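PDB 3C2G: Sys-1 protein from Caenorhabditis elegans, which acts as a beta-catenin in Wnt asymmetry signalling, binding the TCF transcription factor POP-1 directly and activating or repressing target genes. Local coordinates for residues 522-533 and 565-576; 442-450 and 490-501. All coordinates share one frame; numbering follows the deposited sequence.

Both contacts join helices of the C-terminal part of the armadillo domain, and they follow one another along the chain: contact 2 sets helix 437-448 against helix 494-507, and contact 1 then sets the next helix, 515-535, against helix 563-579. Their centres lie about 18 Å apart. Helices 494-507 and 515-535 supply the direct link: CD2 of Leu528 packs 3.4 Å from CD1 of Ile498, and CD1 of Leu532 lies 3.5 Å from CD1 of Ile495. One hydrophobic core therefore runs from contact 2 into contact 1, as expected of an armadillo superhelix, whose stacked helices share a continuous interior.

Contact 1 of 2, residues 522-533 and 565-576; sequences VERTISLLLVLM and FIHNVLVVCDKI
Leu530 of helix 515-535 reaches toward helix 563-579 and ends in a fork over it. Its CB leads to CG, which lies anti to the carbonyl carbon (chi1 -76°); from there CD1 goes to the amide of Asn568, 3.2 Å from OD1 in a van der Waals contact, and CD2 lies 4.0 Å from both CG1 of Val571 and CB of Val572. Two methyl tips suit a leucine to straddle this junction of amide and valines.

Ile526 is a knob among Phe565, Asn568, Val569 and Val572, its CG2 3.7 Å from CB of Asn568. Val572 returns the knob, entering among Ile526, Leu529, Leu530 and Met533. Glu523 lays its CG over a face of the Phe565 ring, 3.9 Å from the centroid, a CH-pi contact; its carboxylate goes on to Gln519 and Lys562. At the far end SE of selenomethionine Met533 lies 4.0 Å from CD of Lys575, the two side chains running antiparallel alongside each other, while the lysine amine reaches Glu539. The segment axes cross at 48°. Between these armadillo helices the chemistry is almost wholly apolar, so shape sets the fit, while Glu523 and Lys575 lend methylenes and take their charges to partners elsewhere.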
loop_
_atom_site.group_PDB
_atom_site.type_symbol
_atom_site.label_atom_id
_atom_site.label_comp_id
_atom_site.label_asym_id
_atom_site.label_seq_id
_atom_site.Cartn_x
_atom_site.Cartn_y
_atom_site.Cartn_z
ATOM N N VAL A 522 -4.281 27.110 -4.281
ATOM C CA VAL A 522 -4.467 28.493 -4.666
ATOM C C VAL A 522 -5.953 28.852 -4.637
ATOM O O VAL A 522 -6.339 29.870 -4.040
ATOM C CB VAL A 522 -3.847 28.752 -6.056
ATOM C CG1 VAL A 522 -4.334 30.061 -6.643
ATOM C CG2 VAL A 522 -2.328 28.750 -5.951
ATOM N N GLU A 523 -6.773 27.993 -5.256
ATOM C CA GLU A 523 -8.217 28.196 -5.353
ATOM C C GLU A 523 -8.856 28.192 -3.976
ATOM O O GLU A 523 -9.697 29.040 -3.662
ATOM C CB GLU A 523 -8.863 27.115 -6.226
ATOM C CG GLU A 523 -8.477 27.194 -7.701
ATOM C CD GLU A 523 -9.076 26.074 -8.551
ATOM O OE1 GLU A 523 -8.373 25.596 -9.480
ATOM O OE2 GLU A 523 -10.246 25.671 -8.300
ATOM N N ARG A 524 -8.439 27.244 -3.148
ATOM C CA ARG A 524 -8.973 27.131 -1.806
ATOM C C ARG A 524 -8.598 28.332 -0.956
ATOM O O ARG A 524 -9.362 28.721 -0.084
ATOM C CB ARG A 524 -8.549 25.810 -1.150
ATOM C CG ARG A 524 -9.319 24.639 -1.693
ATOM C CD ARG A 524 -8.760 23.319 -1.257
ATOM N NE ARG A 524 -9.561 22.229 -1.803
ATOM C CZ ARG A 524 -9.399 20.949 -1.481
ATOM N NH1 ARG A 524 -8.469 20.607 -0.602
ATOM N NH2 ARG A 524 -10.182 20.020 -2.012
ATOM N N THR A 525 -7.437 28.923 -1.223
ATOM C CA THR A 525 -7.026 30.129 -0.533
ATOM C C THR A 525 -8.003 31.264 -0.862
ATOM O O THR A 525 -8.564 31.893 0.037
ATOM C CB THR A 525 -5.592 30.535 -0.928
ATOM O OG1 THR A 525 -4.676 29.502 -0.544
ATOM C CG2 THR A 525 -5.199 31.822 -0.254
ATOM N N ILE A 526 -8.208 31.518 -2.153
ATOM C CA ILE A 526 -9.118 32.576 -2.581
ATOM C C ILE A 526 -10.503 32.328 -1.954
ATOM O O ILE A 526 -11.156 33.237 -1.437
ATOM C CB ILE A 526 -9.201 32.653 -4.135
ATOM C CG1 ILE A 526 -7.822 32.928 -4.751
ATOM C CG2 ILE A 526 -10.219 33.701 -4.592
ATOM C CD1 ILE A 526 -7.003 34.006 -4.052
ATOM N N SER A 527 -10.913 31.071 -1.966
ATOM C CA SER A 527 -12.244 30.703 -1.544
ATOM C C SER A 527 -12.386 30.799 -0.028
ATOM O O SER A 527 -13.444 31.153 0.486
ATOM C CB SER A 527 -12.559 29.305 -2.071
ATOM O OG SER A 527 -13.588 28.708 -1.337
ATOM N N LEU A 528 -11.312 30.516 0.693
ATOM C CA LEU A 528 -11.338 30.650 2.143
ATOM C C LEU A 528 -11.294 32.122 2.601
ATOM O O LEU A 528 -11.863 32.470 3.639
ATOM C CB LEU A 528 -10.217 29.824 2.787
ATOM C CG LEU A 528 -10.038 29.890 4.306
ATOM C CD1 LEU A 528 -11.305 29.531 5.050
ATOM C CD2 LEU A 528 -8.901 28.996 4.738
ATOM N N LEU A 529 -10.623 32.985 1.847
ATOM C CA LEU A 529 -10.590 34.392 2.208
ATOM C C LEU A 529 -11.998 34.995 2.073
ATOM O O LEU A 529 -12.408 35.803 2.911
ATOM C CB LEU A 529 -9.576 35.158 1.378
ATOM C CG LEU A 529 -8.108 34.812 1.624
ATOM C CD1 LEU A 529 -7.231 35.546 0.620
ATOM C CD2 LEU A 529 -7.673 35.122 3.058
ATOM N N LEU A 530 -12.733 34.555 1.048
ATOM C CA LEU A 530 -14.140 34.907 0.858
ATOM C C LEU A 530 -15.048 34.456 2.007
ATOM O O LEU A 530 -15.837 35.251 2.550
ATOM C CB LEU A 530 -14.658 34.321 -0.451
ATOM C CG LEU A 530 -14.189 35.090 -1.683
ATOM C CD1 LEU A 530 -14.741 34.451 -2.928
ATOM C CD2 LEU A 530 -14.599 36.581 -1.600
ATOM N N VAL A 531 -14.937 33.179 2.360
ATOM C CA VAL A 531 -15.718 32.606 3.435
ATOM C C VAL A 531 -15.460 33.358 4.733
ATOM O O VAL A 531 -16.402 33.717 5.412
ATOM C CB VAL A 531 -15.455 31.085 3.589
ATOM C CG1 VAL A 531 -16.061 30.570 4.852
ATOM C CG2 VAL A 531 -16.029 30.322 2.393
ATOM N N LEU A 532 -14.189 33.622 5.054
ATOM C CA LEU A 532 -13.834 34.364 6.267
ATOM C C LEU A 532 -14.454 35.750 6.263
ATOM O O LEU A 532 -14.963 36.209 7.289
ATOM C CB LEU A 532 -12.324 34.494 6.426
ATOM C CG LEU A 532 -11.557 33.267 6.922
ATOM C CD1 LEU A 532 -10.098 33.327 6.455
ATOM C CD2 LEU A 532 -11.648 33.114 8.442
HETATM N N MSE A 533 -14.413 36.412 5.108
HETATM C CA MSE A 533 -15.012 37.729 4.971
HETATM C C MSE A 533 -16.489 37.688 5.336
HETATM O O MSE A 533 -16.938 38.467 6.176
HETATM C CB MSE A 533 -14.805 38.283 3.565
HETATM C CG MSE A 533 -13.479 38.965 3.393
HETATM SE SE MSE A 533 -13.043 39.299 1.524
HETATM C CE MSE A 533 -11.596 40.620 1.726
ATOM N N PHE A 565 -13.684 30.033 -10.088
ATOM C CA PHE A 565 -12.387 30.565 -9.674
ATOM C C PHE A 565 -12.237 32.018 -10.120
ATOM O O PHE A 565 -11.833 32.869 -9.332
ATOM C CB PHE A 565 -11.245 29.692 -10.216
ATOM C CG PHE A 565 -9.865 30.188 -9.858
ATOM C CD1 PHE A 565 -9.509 30.424 -8.532
ATOM C CD2 PHE A 565 -8.911 30.396 -10.852
ATOM C CE1 PHE A 565 -8.222 30.873 -8.201
ATOM C CE2 PHE A 565 -7.628 30.845 -10.537
ATOM C CZ PHE A 565 -7.284 31.084 -9.207
ATOM N N ILE A 566 -12.582 32.281 -11.379
ATOM C CA ILE A 566 -12.593 33.622 -11.955
ATOM C C ILE A 566 -13.489 34.559 -11.146
ATOM O O ILE A 566 -13.082 35.668 -10.767
ATOM C CB ILE A 566 -13.083 33.578 -13.427
ATOM C CG1 ILE A 566 -12.103 32.776 -14.295
ATOM C CG2 ILE A 566 -13.302 34.992 -13.983
ATOM C CD1 ILE A 566 -12.607 32.494 -15.702
ATOM N N HIS A 567 -14.709 34.106 -10.884
ATOM C CA HIS A 567 -15.660 34.899 -10.131
ATOM C C HIS A 567 -15.103 35.187 -8.745
ATOM O O HIS A 567 -15.232 36.309 -8.250
ATOM C CB HIS A 567 -17.009 34.189 -10.029
ATOM C CG HIS A 567 -18.039 34.957 -9.258
ATOM N ND1 HIS A 567 -18.654 36.087 -9.756
ATOM C CD2 HIS A 567 -18.562 34.758 -8.025
ATOM C CE1 HIS A 567 -19.507 36.555 -8.862
ATOM N NE2 HIS A 567 -19.471 35.767 -7.802
ATOM N N ASN A 568 -14.473 34.182 -8.133
ATOM C CA ASN A 568 -13.930 34.338 -6.783
ATOM C C ASN A 568 -12.790 35.357 -6.754
ATOM O O ASN A 568 -12.698 36.204 -5.860
ATOM C CB ASN A 568 -13.483 32.984 -6.213
ATOM C CG ASN A 568 -14.634 32.203 -5.599
ATOM O OD1 ASN A 568 -15.728 32.732 -5.394
ATOM N ND2 ASN A 568 -14.389 30.949 -5.289
ATOM N N VAL A 569 -11.938 35.266 -7.764
ATOM C CA VAL A 569 -10.806 36.154 -7.895
ATOM C C VAL A 569 -11.285 37.585 -8.084
ATOM O O VAL A 569 -10.772 38.495 -7.443
ATOM C CB VAL A 569 -9.882 35.691 -9.025
ATOM C CG1 VAL A 569 -9.040 36.829 -9.546
ATOM C CG2 VAL A 569 -9.003 34.540 -8.527
ATOM N N LEU A 570 -12.289 37.776 -8.929
ATOM C CA LEU A 570 -12.837 39.108 -9.165
ATOM C C LEU A 570 -13.437 39.701 -7.900
ATOM O O LEU A 570 -13.185 40.867 -7.575
ATOM C CB LEU A 570 -13.889 39.082 -10.275
ATOM C CG LEU A 570 -13.379 38.753 -11.673
ATOM C CD1 LEU A 570 -14.526 38.366 -12.596
ATOM C CD2 LEU A 570 -12.582 39.901 -12.245
ATOM N N VAL A 571 -14.218 38.896 -7.191
ATOM C CA VAL A 571 -14.955 39.372 -6.030
ATOM C C VAL A 571 -14.021 39.707 -4.878
ATOM O O VAL A 571 -14.190 40.748 -4.233
ATOM C CB VAL A 571 -16.036 38.359 -5.604
ATOM C CG1 VAL A 571 -16.652 38.719 -4.240
ATOM C CG2 VAL A 571 -17.133 38.281 -6.679
ATOM N N VAL A 572 -13.035 38.842 -4.624
ATOM C CA VAL A 572 -12.110 39.064 -3.523
ATOM C C VAL A 572 -11.299 40.335 -3.760
ATOM O O VAL A 572 -11.064 41.106 -2.828
ATOM C CB VAL A 572 -11.182 37.830 -3.222
ATOM C CG1 VAL A 572 -9.989 37.753 -4.167
ATOM C CG2 VAL A 572 -10.681 37.886 -1.797
ATOM N N CYS A 573 -10.891 40.546 -5.011
ATOM C CA CYS A 573 -10.136 41.731 -5.374
ATOM C C CYS A 573 -10.948 42.992 -5.111
ATOM O O CYS A 573 -10.449 43.938 -4.502
ATOM C CB CYS A 573 -9.706 41.673 -6.837
ATOM S SG CYS A 573 -8.297 40.607 -7.127
ATOM N N ASP A 574 -12.205 42.979 -5.544
ATOM C CA ASP A 574 -13.086 44.111 -5.369
ATOM C C ASP A 574 -13.308 44.418 -3.897
ATOM O O ASP A 574 -13.303 45.582 -3.499
ATOM C CB ASP A 574 -14.422 43.875 -6.073
ATOM C CG ASP A 574 -15.265 45.134 -6.148
ATOM O OD1 ASP A 574 -14.880 46.068 -6.894
ATOM O OD2 ASP A 574 -16.302 45.192 -5.448
ATOM N N LYS A 575 -13.486 43.380 -3.090
ATOM C CA LYS A 575 -13.664 43.557 -1.653
ATOM C C LYS A 575 -12.395 44.045 -0.949
ATOM O O LYS A 575 -12.476 44.784 0.041
ATOM C CB LYS A 575 -14.178 42.267 -1.015
ATOM C CG LYS A 575 -15.638 41.981 -1.316
ATOM C CD LYS A 575 -16.067 40.658 -0.727
ATOM C CE LYS A 575 -17.531 40.351 -1.028
ATOM N NZ LYS A 575 -18.456 41.322 -0.374
ATOM N N ILE A 576 -11.226 43.645 -1.448
ATOM C CA ILE A 576 -9.973 44.159 -0.889
ATOM C C ILE A 576 -9.836 45.669 -1.160
ATOM O O ILE A 576 -9.406 46.430 -0.288
ATOM C CB ILE A 576 -8.715 43.388 -1.397
ATOM C CG1 ILE A 576 -8.674 41.968 -0.837
ATOM C CG2 ILE A 576 -7.431 44.105 -0.992
ATOM C CD1 ILE A 576 -7.794 41.038 -1.636
#

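Contact 2 of 2, residues 442-450 and 490-501; sequences KLMSCLSCE and RKENLIGHICAA
Met444, a selenomethionine, overlaps the ring of His497: its CB stands over one face, 4.1 Å from the centroid, a CH-pi contact. CG occupies the crowded position between backbone N and carbonyl carbon (chi1 61°), which leads the chain across the ring; SE comes 3.7 Å from CD2 obliquely, and a bend at chi3 brings CE to 3.8 Å from CB of Leu494. The long, unbranched, flexible chain of a methionine, here with selenium for sulfur, can follow this curved path.

The same imidazole is held at its edge. Ser448 OG lies in the ring plane and hydrogen-bonds ND1 at 2.8 Å, while NE2 makes weak bonds to Glu492 O and to Asp487, so both nitrogens are engaged and the ring's rotation is restrained. Small side chains let the helices close to 8.2 Å between segment axes: CB of Ala500 meets Ser448 CB at 3.7 Å, and Ala501 packs beside Leu447, whose CD2 touches CD1 of Ile498.

Arg490 folds over the serine, its CD 3.2 Å from Ser448 OG and its guanidinium face toward Ser448 CB. NE, at 3.1 Å, and NH2 grip the single oxygen OE1 of Glu492 side-on, NE from well above the carboxylate plane (58°), NH2 on the syn side. Were Arg490 cut back to an alanine, Glu492 would probably lose this mate, and the serine the cover over it.

Helices 457-472 and 515-535 complete the apolar side around Leu494 and Ile498. This armadillo helix pair thus combines apolar packing with a buried serine-histidine bond that fixes the direction of the fit, and the Arg490-Glu492 salt bridge lies at its partly exposed margin.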
loop_
_atom_site.group_PDB
_atom_site.type_symbol
_atom_site.label_atom_id
_atom_site.label_comp_id
_atom_site.label_asym_id
_atom_site.label_seq_id
_atom_site.Cartn_x
_atom_site.Cartn_y
_atom_site.Cartn_z
ATOM N N LYS A 442 -2.553 24.428 16.263
ATOM C CA LYS A 442 -1.803 23.355 15.630
ATOM C C LYS A 442 -2.049 23.289 14.125
ATOM O O LYS A 442 -1.109 23.087 13.341
ATOM C CB LYS A 442 -2.118 22.017 16.301
ATOM C CG LYS A 442 -1.583 21.955 17.718
ATOM C CD LYS A 442 -1.836 20.621 18.414
ATOM C CE LYS A 442 -0.871 20.487 19.594
ATOM N NZ LYS A 442 -0.876 19.125 20.180
ATOM N N LEU A 443 -3.304 23.484 13.725
ATOM C CA LEU A 443 -3.652 23.459 12.318
ATOM C C LEU A 443 -3.074 24.640 11.580
ATOM O O LEU A 443 -2.624 24.499 10.443
ATOM C CB LEU A 443 -5.163 23.374 12.098
ATOM C CG LEU A 443 -5.829 22.037 12.431
ATOM C CD1 LEU A 443 -7.255 22.032 11.944
ATOM C CD2 LEU A 443 -5.059 20.840 11.862
HETATM N N MSE A 444 -3.066 25.805 12.214
HETATM C CA MSE A 444 -2.515 26.970 11.535
HETATM C C MSE A 444 -1.000 26.915 11.494
HETATM O O MSE A 444 -0.388 27.451 10.589
HETATM C CB MSE A 444 -3.088 28.317 12.035
HETATM C CG MSE A 444 -2.878 28.668 13.498
HETATM SE SE MSE A 444 -3.834 30.335 14.064
HETATM C CE MSE A 444 -5.647 29.916 13.471
ATOM N N SER A 445 -0.391 26.223 12.446
ATOM C CA SER A 445 1.058 26.072 12.401
ATOM C C SER A 445 1.564 25.075 11.331
ATOM O O SER A 445 2.641 25.273 10.798
ATOM C CB SER A 445 1.643 25.812 13.795
ATOM O OG SER A 445 1.584 24.442 14.139
ATOM N N CYS A 446 0.787 24.043 10.993
ATOM C CA CYS A 446 1.093 23.183 9.827
ATOM C C CYS A 446 1.094 23.966 8.523
ATOM O O CYS A 446 1.741 23.586 7.532
ATOM C CB CYS A 446 0.053 22.083 9.652
ATOM S SG CYS A 446 -0.083 20.891 10.963
ATOM N N LEU A 447 0.326 25.041 8.526
ATOM C CA LEU A 447 0.052 25.816 7.341
ATOM C C LEU A 447 1.245 26.688 7.025
ATOM O O LEU A 447 1.498 27.006 5.858
ATOM C CB LEU A 447 -1.167 26.687 7.622
ATOM C CG LEU A 447 -2.288 26.845 6.610
ATOM C CD1 LEU A 447 -2.595 25.560 5.842
ATOM C CD2 LEU A 447 -3.506 27.345 7.351
ATOM N N SER A 448 1.990 27.056 8.067
ATOM C CA SER A 448 3.059 28.052 7.935
ATOM C C SER A 448 4.461 27.648 8.430
ATOM O O SER A 448 5.386 28.443 8.321
ATOM C CB SER A 448 2.636 29.348 8.627
ATOM O OG SER A 448 2.764 29.219 10.033
ATOM N N CYS A 449 4.630 26.449 8.988
ATOM C CA CYS A 449 5.964 26.039 9.477
ATOM C C CYS A 449 7.021 26.018 8.356
ATOM O O CYS A 449 6.703 25.768 7.193
ATOM C CB CYS A 449 5.921 24.715 10.261
ATOM S SG CYS A 449 5.042 23.323 9.467
ATOM N N GLU A 450 8.263 26.335 8.707
ATOM C CA GLU A 450 9.344 26.439 7.719
ATOM C C GLU A 450 10.411 25.381 7.939
ATOM O O GLU A 450 10.932 25.245 9.047
ATOM C CB GLU A 450 9.976 27.837 7.746
ATOM N N ARG A 490 4.553 32.628 15.550
ATOM C CA ARG A 490 4.604 33.729 14.577
ATOM C C ARG A 490 3.819 34.982 14.974
ATOM O O ARG A 490 3.916 36.006 14.295
ATOM C CB ARG A 490 4.114 33.258 13.209
ATOM C CG ARG A 490 5.061 32.335 12.465
ATOM C CD ARG A 490 4.367 31.748 11.253
ATOM N NE ARG A 490 4.057 32.774 10.256
ATOM C CZ ARG A 490 4.834 33.042 9.211
ATOM N NH1 ARG A 490 5.956 32.351 9.029
ATOM N NH2 ARG A 490 4.492 33.997 8.347
ATOM N N LYS A 491 3.039 34.907 16.051
ATOM C CA LYS A 491 2.210 36.045 16.485
ATOM C C LYS A 491 1.192 36.467 15.419
ATOM O O LYS A 491 0.839 37.643 15.325
ATOM C CB LYS A 491 3.086 37.262 16.848
ATOM C CG LYS A 491 3.613 37.293 18.273
ATOM C CD LYS A 491 4.957 36.598 18.411
ATOM C CE LYS A 491 5.353 36.459 19.882
ATOM N NZ LYS A 491 4.257 35.839 20.697
ATOM N N GLU A 492 0.741 35.511 14.612
ATOM C CA GLU A 492 -0.193 35.788 13.523
ATOM C C GLU A 492 -1.489 35.049 13.752
ATOM O O GLU A 492 -1.507 34.009 14.404
ATOM C CB GLU A 492 0.406 35.379 12.173
ATOM C CG GLU A 492 1.267 36.450 11.541
ATOM C CD GLU A 492 2.100 35.949 10.368
ATOM O OE1 GLU A 492 1.806 34.860 9.819
ATOM O OE2 GLU A 492 3.067 36.655 9.992
ATOM N N ASN A 493 -2.577 35.602 13.232
ATOM C CA ASN A 493 -3.841 34.888 13.221
ATOM C C ASN A 493 -4.040 34.140 11.899
ATOM O O ASN A 493 -3.190 34.204 11.006
ATOM C CB ASN A 493 -5.007 35.832 13.545
ATOM C CG ASN A 493 -5.451 36.665 12.357
ATOM O OD1 ASN A 493 -4.685 36.937 11.424
ATOM N ND2 ASN A 493 -6.708 37.078 12.390
ATOM N N LEU A 494 -5.167 33.446 11.782
ATOM C CA LEU A 494 -5.442 32.589 10.635
ATOM C C LEU A 494 -5.083 33.227 9.296
ATOM O O LEU A 494 -4.454 32.579 8.457
ATOM C CB LEU A 494 -6.900 32.105 10.645
ATOM C CG LEU A 494 -7.271 31.022 9.623
ATOM C CD1 LEU A 494 -6.382 29.767 9.748
ATOM C CD2 LEU A 494 -8.748 30.647 9.716
ATOM N N ILE A 495 -5.457 34.493 9.100
ATOM C CA ILE A 495 -5.151 35.181 7.837
ATOM C C ILE A 495 -3.648 35.148 7.530
ATOM O O ILE A 495 -3.252 34.830 6.417
ATOM C CB ILE A 495 -5.642 36.667 7.787
ATOM C CG1 ILE A 495 -7.060 36.851 8.349
ATOM C CG2 ILE A 495 -5.555 37.205 6.370
ATOM C CD1 ILE A 495 -8.119 35.977 7.711
ATOM N N GLY A 496 -2.830 35.485 8.524
ATOM C CA GLY A 496 -1.369 35.464 8.389
ATOM C C GLY A 496 -0.848 34.097 7.977
ATOM O O GLY A 496 0.016 33.986 7.100
ATOM N N HIS A 497 -1.389 33.056 8.598
ATOM C CA HIS A 497 -1.044 31.685 8.247
ATOM C C HIS A 497 -1.522 31.241 6.857
ATOM O O HIS A 497 -0.775 30.566 6.150
ATOM C CB HIS A 497 -1.485 30.716 9.347
ATOM C CG HIS A 497 -0.814 30.977 10.658
ATOM N ND1 HIS A 497 0.459 30.534 10.942
ATOM C CD2 HIS A 497 -1.223 31.672 11.748
ATOM C CE1 HIS A 497 0.798 30.923 12.158
ATOM N NE2 HIS A 497 -0.206 31.612 12.670
ATOM N N ILE A 498 -2.736 31.621 6.461
ATOM C CA ILE A 498 -3.216 31.329 5.113
ATOM C C ILE A 498 -2.242 31.956 4.122
ATOM O O ILE A 498 -1.840 31.316 3.141
ATOM C CB ILE A 498 -4.621 31.935 4.807
ATOM C CG1 ILE A 498 -5.695 31.572 5.849
ATOM C CG2 ILE A 498 -5.063 31.625 3.396
ATOM C CD1 ILE A 498 -5.984 30.142 6.014
ATOM N N CYS A 499 -1.871 33.214 4.387
ATOM C CA CYS A 499 -0.993 33.985 3.497
ATOM C C CYS A 499 0.409 33.390 3.402
ATOM O O CYS A 499 1.028 33.446 2.356
ATOM C CB CYS A 499 -0.931 35.456 3.930
ATOM S SG CYS A 499 -2.486 36.384 3.674
ATOM N N ALA A 500 0.896 32.807 4.489
ATOM C CA ALA A 500 2.186 32.129 4.471
ATOM C C ALA A 500 2.181 30.877 3.578
ATOM O O ALA A 500 3.160 30.611 2.875
ATOM C CB ALA A 500 2.615 31.787 5.865
ATOM N N ALA A 501 1.078 30.131 3.579
ATOM C CA ALA A 501 0.995 28.924 2.766
ATOM C C ALA A 501 0.917 29.293 1.294
ATOM O O ALA A 501 1.509 28.631 0.437
ATOM C CB ALA A 501 -0.185 28.085 3.166
#